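Methyltransferase domain-containing protein (Deinococcus radiodurans, PDB 3M33) is of unknown function but has a class I methyltransferase-like fold and may transfer methyl groups. Local coordinates at residues 20-25 and 57-62. Residues are numbered along the deposited sequence; the frame is centred on the assembly and turned at random.
With GOL (glycerol), chain L.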
loop_
_atom_site.group_PDB
_atom_site.type_symbol
_atom_site.label_atom_id
_atom_site.label_comp_id
_atom_site.label_asym_id
_atom_site.label_seq_id
_atom_site.Cartn_x
_atom_site.Cartn_y
_atom_site.Cartn_z
ATOM N N GLY A 20 6.302 -7.229 3.164
ATOM C CA GLY A 20 6.027 -6.104 4.045
ATOM C C GLY A 20 4.676 -5.411 3.908
ATOM O O GLY A 20 4.143 -4.905 4.898
ATOM N N TYR A 21 4.128 -5.379 2.694
ATOM C CA TYR A 21 2.861 -4.691 2.427
ATOM C C TYR A 21 1.705 -5.659 2.135
ATOM O O TYR A 21 0.675 -5.260 1.575
ATOM C CB TYR A 21 3.031 -3.652 1.297
ATOM C CG TYR A 21 4.081 -2.618 1.657
ATOM C CD1 TYR A 21 3.782 -1.572 2.527
ATOM C CD2 TYR A 21 5.389 -2.725 1.183
ATOM C CE1 TYR A 21 4.746 -0.642 2.896
ATOM C CE2 TYR A 21 6.363 -1.796 1.550
ATOM C CZ TYR A 21 6.027 -0.760 2.402
ATOM O OH TYR A 21 6.970 0.156 2.771
ATOM N N ARG A 22 1.869 -6.923 2.531
ATOM C CA ARG A 22 0.799 -7.914 2.379
ATOM C C ARG A 22 0.457 -8.599 3.707
ATOM O O ARG A 22 1.189 -8.486 4.688
ATOM C CB ARG A 22 1.179 -8.975 1.335
ATOM C CG ARG A 22 1.508 -8.425 -0.053
ATOM C CD ARG A 22 2.001 -9.550 -0.972
ATOM N NE ARG A 22 2.734 -9.081 -2.153
ATOM C CZ ARG A 22 4.026 -9.325 -2.377
ATOM N NH1 ARG A 22 4.727 -10.031 -1.487
ATOM N NH2 ARG A 22 4.617 -8.864 -3.487
ATOM N N HIS A 23 -0.661 -9.313 3.733
ATOM C CA HIS A 23 -0.966 -10.198 4.841
ATOM C C HIS A 23 -0.143 -11.482 4.665
ATOM O O HIS A 23 -0.113 -12.032 3.579
ATOM C CB HIS A 23 -2.465 -10.494 4.877
ATOM C CG HIS A 23 -3.310 -9.301 5.216
ATOM N ND1 HIS A 23 -4.647 -9.212 4.882
ATOM C CD2 HIS A 23 -3.010 -8.156 5.877
ATOM C CE1 HIS A 23 -5.136 -8.069 5.331
ATOM N NE2 HIS A 23 -4.162 -7.406 5.932
ATOM N N PRO A 24 0.543 -11.939 5.732
ATOM C CA PRO A 24 1.548 -13.024 5.725
ATOM C C PRO A 24 0.981 -14.444 5.693
ATOM O O PRO A 24 1.714 -15.386 5.402
ATOM C CB PRO A 24 2.287 -12.846 7.068
ATOM C CG PRO A 24 1.823 -11.562 7.633
ATOM C CD PRO A 24 0.492 -11.237 7.021
ATOM N N TRP A 25 -0.295 -14.596 6.022
ATOM C CA TRP A 25 -0.900 -15.916 6.107
ATOM C C TRP A 25 -1.475 -16.362 4.757
ATOM O O TRP A 25 -1.754 -15.539 3.894
ATOM C CB TRP A 25 -1.981 -15.913 7.187
ATOM C CG TRP A 25 -3.145 -14.971 6.924
ATOM C CD1 TRP A 25 -4.312 -15.280 6.301
ATOM C CD2 TRP A 25 -3.251 -13.584 7.306
ATOM N NE1 TRP A 25 -5.142 -14.179 6.261
ATOM C CE2 TRP A 25 -4.509 -13.123 6.864
ATOM C CE3 TRP A 25 -2.402 -12.691 7.976
ATOM C CZ2 TRP A 25 -4.947 -11.808 7.074
ATOM C CZ3 TRP A 25 -2.833 -11.383 8.180
ATOM C CH2 TRP A 25 -4.095 -10.954 7.730
ATOM N N CYS A 57 7.809 1.991 -1.469
ATOM C CA CYS A 57 7.775 1.177 -2.694
ATOM C C CYS A 57 8.181 -0.279 -2.475
ATOM O O CYS A 57 8.013 -1.108 -3.377
ATOM C CB CYS A 57 8.661 1.788 -3.778
ATOM S SG CYS A 57 10.390 1.800 -3.235
ATOM N N GLY A 58 8.727 -0.604 -1.304
ATOM C CA GLY A 58 9.177 -1.974 -1.093
ATOM C C GLY A 58 10.145 -2.411 -2.190
ATOM O O GLY A 58 11.090 -1.675 -2.521
ATOM N N HIS A 59 9.924 -3.593 -2.766
ATOM C CA HIS A 59 10.849 -4.119 -3.785
ATOM C C HIS A 59 10.430 -3.709 -5.208
ATOM O O HIS A 59 10.828 -4.335 -6.190
ATOM C CB HIS A 59 10.977 -5.649 -3.668
ATOM C CG HIS A 59 9.687 -6.378 -3.887
ATOM N ND1 HIS A 59 8.687 -6.414 -2.939
ATOM C CD2 HIS A 59 9.220 -7.071 -4.954
ATOM C CE1 HIS A 59 7.659 -7.101 -3.408
ATOM N NE2 HIS A 59 7.955 -7.508 -4.631
ATOM N N GLY A 60 9.611 -2.667 -5.308
ATOM C CA GLY A 60 9.215 -2.097 -6.592
ATOM C C GLY A 60 8.105 -2.761 -7.410
ATOM O O GLY A 60 8.062 -2.607 -8.638
ATOM N N PRO A 61 7.188 -3.491 -6.760
ATOM C CA PRO A 61 6.224 -4.152 -7.646
ATOM C C PRO A 61 5.396 -3.139 -8.434
ATOM O O PRO A 61 5.117 -3.365 -9.611
ATOM C CB PRO A 61 5.316 -4.944 -6.681
ATOM C CG PRO A 61 5.490 -4.261 -5.298
ATOM C CD PRO A 61 6.954 -3.785 -5.329
ATOM N N ASP A 62 4.985 -2.043 -7.803
ATOM C CA ASP A 62 4.166 -1.078 -8.525
ATOM C C ASP A 62 5.010 -0.208 -9.451
ATOM O O ASP A 62 4.572 0.151 -10.545
ATOM C CB ASP A 62 3.318 -0.225 -7.571
ATOM C CG ASP A 62 2.082 -0.962 -7.075
ATOM O OD1 ASP A 62 1.452 -1.695 -7.871
ATOM O OD2 ASP A 62 1.739 -0.813 -5.885
HETATM C C1 GOL L . 1.815 -6.515 -4.909
HETATM O O1 GOL L . 1.526 -7.853 -4.565
HETATM C C2 GOL L . 0.844 -6.014 -5.978
HETATM O O2 GOL L . -0.489 -6.079 -5.499
HETATM C C3 GOL L . 1.201 -4.580 -6.383
HETATM O O3 GOL L . 1.419 -4.473 -7.781
#
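Arg22 reaches His59 with the far end of a long side chain, whose several N-H donors suit it to meet both a glycerol oxygen and the imidazole edge. From CB the chain runs extended through CG and CD to NE, with chi2 and chi3 both near 180°. CD passes O1 of a glycerol, probably left from crystallisation; NE donates a nearly straight hydrogen bond to that O1 (3.0 Å, 162°), CZ lies 3.6 Å from glycerol O1, and NH2 adds a weak, bent bond. NH2 also meets the edge of the His59 imidazole, 3.5 Å from CE1, with the two planes 64° apart; this is contact without a hydrogen bond. Pro61 CD lies over the centre of one imidazole face. Tyr21 makes the second touch: its CE2 edge lies 3.9 Å from CA of Gly58, where even a CB would be tight, while its OH is hydrogen-bonded to Asp77, which also accepts the Gly58 N-H. Glycine further suits the positive phi of Gly58 in a type II' turn closed by Gly60 N to Cys57 O (3.0 Å); Gly60, also at positive phi, is the N-cap of helix 61-66. At the start of that helix, Asp62 OD1 accepts glycerol O3 at 2.8 Å and OD2 forms a salt bridge with Arg118; an alanine here would probably leave Arg118 without this carboxylate and O3 without its acceptor. The strand-turn-helix with its glycines is consistent with the cofactor-binding loop of Rossmann-like methyltransferases. With no direct hydrogen bond joining 20-25 to 57-62, the chemistry implies a lightly held junction, bridged by Asp77 and a polyol beside the turn.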